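Local coordinates for protein exodeoxyribonuclease III (Neisseria meningitidis, PDB 2JC4) that probably degrades double-stranded DNA as a metal-dependent 3'-5' exonuclease of the AP/ExoA DNA repair family, at residues E129-E134 with L141-D146. Numbering follows the deposited sequence.
Sequences EFVRDE and LVLLGD
In the beta-alpha-beta unit built from strand 99-105, helix 115-135 and strand 141-144, V131 and E134 on the last turns of the helix rest on L143 and L141 of the returning strand. V131 points its CG2 methyl into the isopropyl fork of L143, 3.9 Å from CD1 and 3.9 Å from CD2, and the two side chains meet at about a right angle. With V131 CG1 anti to the backbone N (chi1 179°), that second methyl lies alongside one prong of L143, 4.2 Å from CD2. One helical turn on, the contact is made by aliphatic carbon: L141 CD1 lies 3.8 Å from E134 CB and 3.9 Å from the main-chain C of E134. With E134 CG anti to its carbonyl carbon (chi1 -70°), CG sits 3.5 Å above the plane of the F130 ring, offset toward the rim, and the chain bends beyond it. Its buried carboxylate forms salt bridges with R100 of the neighbouring strand and with R137. V142 and L144 alternate with the touching leucines and meet I3 of strand 2-7, in the other sheet of this DNase I-like sandwich. Beyond the corner at G145 the chain brings D146, the predicted proton donor/acceptor, beside N7 and H247. Helix and strand therefore meet through dispersion and exclusion of water, while the one charged side chain in the contact offers its carbon to L141, and its charge is probably balanced by R100 and R137.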
ATOM      1  N   GLU A 129     -10.413  -0.238  13.316  1.00 15.31           N
ATOM      2  CA  GLU A 129     -11.165   0.762  14.093  1.00 16.61           C
ATOM      3  C   GLU A 129     -11.050   2.157  13.455  1.00 14.47           C
ATOM      4  O   GLU A 129     -12.027   2.894  13.305  1.00 15.35           O
ATOM      5  CB  GLU A 129     -10.645   0.761  15.543  1.00 17.17           C
ATOM      6  CG  GLU A 129     -11.738   0.897  16.554  1.00 24.55           C
ATOM      7  CD  GLU A 129     -11.186   1.119  17.950  1.00 31.41           C
ATOM      8  OE1 GLU A 129     -11.109   2.295  18.375  1.00 34.41           O
ATOM      9  OE2 GLU A 129     -10.796   0.120  18.587  1.00 33.30           O
ATOM     10  N   PHE A 130      -9.853   2.526  13.062  1.00 13.66           N
ATOM     11  CA  PHE A 130      -9.646   3.837  12.467  1.00 12.71           C
ATOM     12  C   PHE A 130     -10.380   3.937  11.139  1.00 13.41           C
ATOM     13  O   PHE A 130     -11.082   4.930  10.877  1.00 13.75           O
ATOM     14  CB  PHE A 130      -8.154   4.045  12.229  1.00 12.70           C
ATOM     15  CG  PHE A 130      -7.822   5.289  11.461  1.00 14.50           C
ATOM     16  CD1 PHE A 130      -8.121   6.552  11.985  1.00 12.55           C
ATOM     17  CD2 PHE A 130      -7.145   5.204  10.250  1.00 15.96           C
ATOM     18  CE1 PHE A 130      -7.787   7.718  11.300  1.00 16.36           C
ATOM     19  CE2 PHE A 130      -6.810   6.383   9.535  1.00 15.51           C
ATOM     20  CZ  PHE A 130      -7.104   7.634  10.082  1.00 15.64           C
ATOM     21  N   VAL A 131     -10.186   2.925  10.293  1.00 12.28           N
ATOM     22  CA  VAL A 131     -10.821   2.904   8.951  1.00 11.74           C
ATOM     23  C   VAL A 131     -12.355   2.935   9.098  1.00 11.81           C
ATOM     24  O   VAL A 131     -13.042   3.722   8.418  1.00 11.53           O
ATOM     25  CB  VAL A 131     -10.317   1.738   8.040  1.00 11.89           C
ATOM     26  CG1 VAL A 131     -11.059   1.782   6.681  1.00  9.92           C
ATOM     27  CG2 VAL A 131      -8.809   1.850   7.776  1.00  8.74           C
ATOM     28  N   ARG A 132     -12.904   2.116   9.986  1.00 12.44           N
ATOM     29  CA  ARG A 132     -14.364   2.115  10.226  1.00 13.62           C
ATOM     30  C   ARG A 132     -14.927   3.552  10.537  1.00 14.67           C
ATOM     31  O   ARG A 132     -15.985   3.995  10.010  1.00 15.58           O
ATOM     32  CB  ARG A 132     -14.668   1.207  11.406  1.00 12.95           C
ATOM     33  CG  ARG A 132     -16.217   1.058  11.682  1.00 16.04           C
ATOM     34  CD  ARG A 132     -16.507   0.214  12.953  1.00 19.59           C
ATOM     35  NE  ARG A 132     -16.084  -1.171  12.796  1.00 19.88           N
ATOM     36  CZ  ARG A 132     -15.168  -1.786  13.550  1.00 25.47           C
ATOM     37  NH1 ARG A 132     -14.563  -1.148  14.554  1.00 24.75           N
ATOM     38  NH2 ARG A 132     -14.867  -3.067  13.304  1.00 28.05           N
ATOM     39  N   ASP A 133     -14.205   4.260  11.394  1.00 14.63           N
ATOM     40  CA  ASP A 133     -14.550   5.610  11.797  1.00 15.25           C
ATOM     41  C   ASP A 133     -14.422   6.581  10.633  1.00 15.85           C
ATOM     42  O   ASP A 133     -15.342   7.407  10.383  1.00 16.53           O
ATOM     43  CB  ASP A 133     -13.640   6.020  12.962  1.00 16.44           C
ATOM     44  CG  ASP A 133     -13.829   7.466  13.402  1.00 20.70           C
ATOM     45  OD1 ASP A 133     -14.975   7.888  13.632  1.00 26.00           O
ATOM     46  OD2 ASP A 133     -12.810   8.182  13.521  1.00 28.45           O
ATOM     47  N   GLU A 134     -13.313   6.474   9.897  1.00 14.23           N
ATOM     48  CA  GLU A 134     -13.068   7.342   8.745  1.00 15.03           C
ATOM     49  C   GLU A 134     -14.163   7.174   7.697  1.00 15.37           C
ATOM     50  O   GLU A 134     -14.626   8.160   7.117  1.00 14.89           O
ATOM     51  CB  GLU A 134     -11.681   7.077   8.132  1.00 13.05           C
ATOM     52  CG  GLU A 134     -10.501   7.535   8.978  1.00 18.64           C
ATOM     53  CD  GLU A 134     -10.275   9.021   8.854  1.00 24.32           C
ATOM     54  OE1 GLU A 134     -10.109   9.498   7.726  1.00 28.69           O
ATOM     55  OE2 GLU A 134     -10.282   9.711   9.877  1.00 27.06           O
ATOM     56  N   LEU A 141     -13.569   6.973  -0.371  1.00 12.34           N
ATOM     57  CA  LEU A 141     -12.450   6.622   0.506  1.00 11.99           C
ATOM     58  C   LEU A 141     -11.636   5.504  -0.122  1.00 11.73           C
ATOM     59  O   LEU A 141     -12.199   4.586  -0.697  1.00 11.80           O
ATOM     60  CB  LEU A 141     -12.943   6.285   1.928  1.00 11.41           C
ATOM     61  CG  LEU A 141     -11.867   5.851   2.966  1.00  9.35           C
ATOM     62  CD1 LEU A 141     -12.183   6.437   4.382  1.00  8.05           C
ATOM     63  CD2 LEU A 141     -11.653   4.306   3.000  1.00 10.61           C
ATOM     64  N   VAL A 142     -10.308   5.634  -0.047  1.00 10.81           N
ATOM     65  CA  VAL A 142      -9.377   4.610  -0.575  1.00 11.37           C
ATOM     66  C   VAL A 142      -8.401   4.223   0.510  1.00 11.34           C
ATOM     67  O   VAL A 142      -7.652   5.060   1.011  1.00 11.18           O
ATOM     68  CB  VAL A 142      -8.602   5.087  -1.850  1.00 10.72           C
ATOM     69  CG1 VAL A 142      -7.738   3.985  -2.396  1.00 11.22           C
ATOM     70  CG2 VAL A 142      -9.558   5.490  -2.968  1.00 11.84           C
ATOM     71  N   LEU A 143      -8.408   2.947   0.877  1.00 10.41           N
ATOM     72  CA  LEU A 143      -7.429   2.406   1.821  1.00  9.98           C
ATOM     73  C   LEU A 143      -6.465   1.542   1.030  1.00 10.42           C
ATOM     74  O   LEU A 143      -6.875   0.512   0.476  1.00 10.50           O
ATOM     75  CB  LEU A 143      -8.128   1.572   2.933  1.00  9.50           C
ATOM     76  CG  LEU A 143      -7.246   0.662   3.828  1.00 10.79           C
ATOM     77  CD1 LEU A 143      -6.369   1.523   4.722  1.00  8.57           C
ATOM     78  CD2 LEU A 143      -8.060  -0.338   4.680  1.00  8.31           C
ATOM     79  N   LEU A 144      -5.197   1.948   0.944  1.00  9.61           N
ATOM     80  CA  LEU A 144      -4.262   1.249   0.043  1.00  9.61           C
ATOM     81  C   LEU A 144      -2.870   1.176   0.608  1.00  9.92           C
ATOM     82  O   LEU A 144      -2.519   1.931   1.526  1.00 11.39           O
ATOM     83  CB  LEU A 144      -4.231   1.889  -1.374  1.00  9.00           C
ATOM     84  CG  LEU A 144      -3.507   3.249  -1.588  1.00 10.39           C
ATOM     85  CD1 LEU A 144      -3.706   3.717  -3.018  1.00  9.44           C
ATOM     86  CD2 LEU A 144      -3.969   4.380  -0.598  1.00  9.47           C
ATOM     87  N   GLY A 145      -2.063   0.253   0.081  1.00 10.13           N
ATOM     88  CA  GLY A 145      -0.702   0.121   0.583  1.00  9.67           C
ATOM     89  C   GLY A 145      -0.242  -1.322   0.538  1.00  9.54           C
ATOM     90  O   GLY A 145      -0.781  -2.143  -0.212  1.00  8.09           O
ATOM     91  N   ASP A 146       0.811  -1.594   1.306  1.00  8.22           N
ATOM     92  CA  ASP A 146       1.371  -2.920   1.412  1.00  8.10           C
ATOM     93  C   ASP A 146       0.714  -3.504   2.631  1.00  8.28           C
ATOM     94  O   ASP A 146       0.956  -3.048   3.751  1.00  8.82           O
ATOM     95  CB  ASP A 146       2.868  -2.786   1.608  1.00  8.62           C
ATOM     96  CG  ASP A 146       3.569  -4.123   1.782  1.00 10.31           C
ATOM     97  OD1 ASP A 146       2.900  -5.191   1.803  1.00  9.41           O
ATOM     98  OD2 ASP A 146       4.813  -4.068   1.867  1.00 10.64           O
TER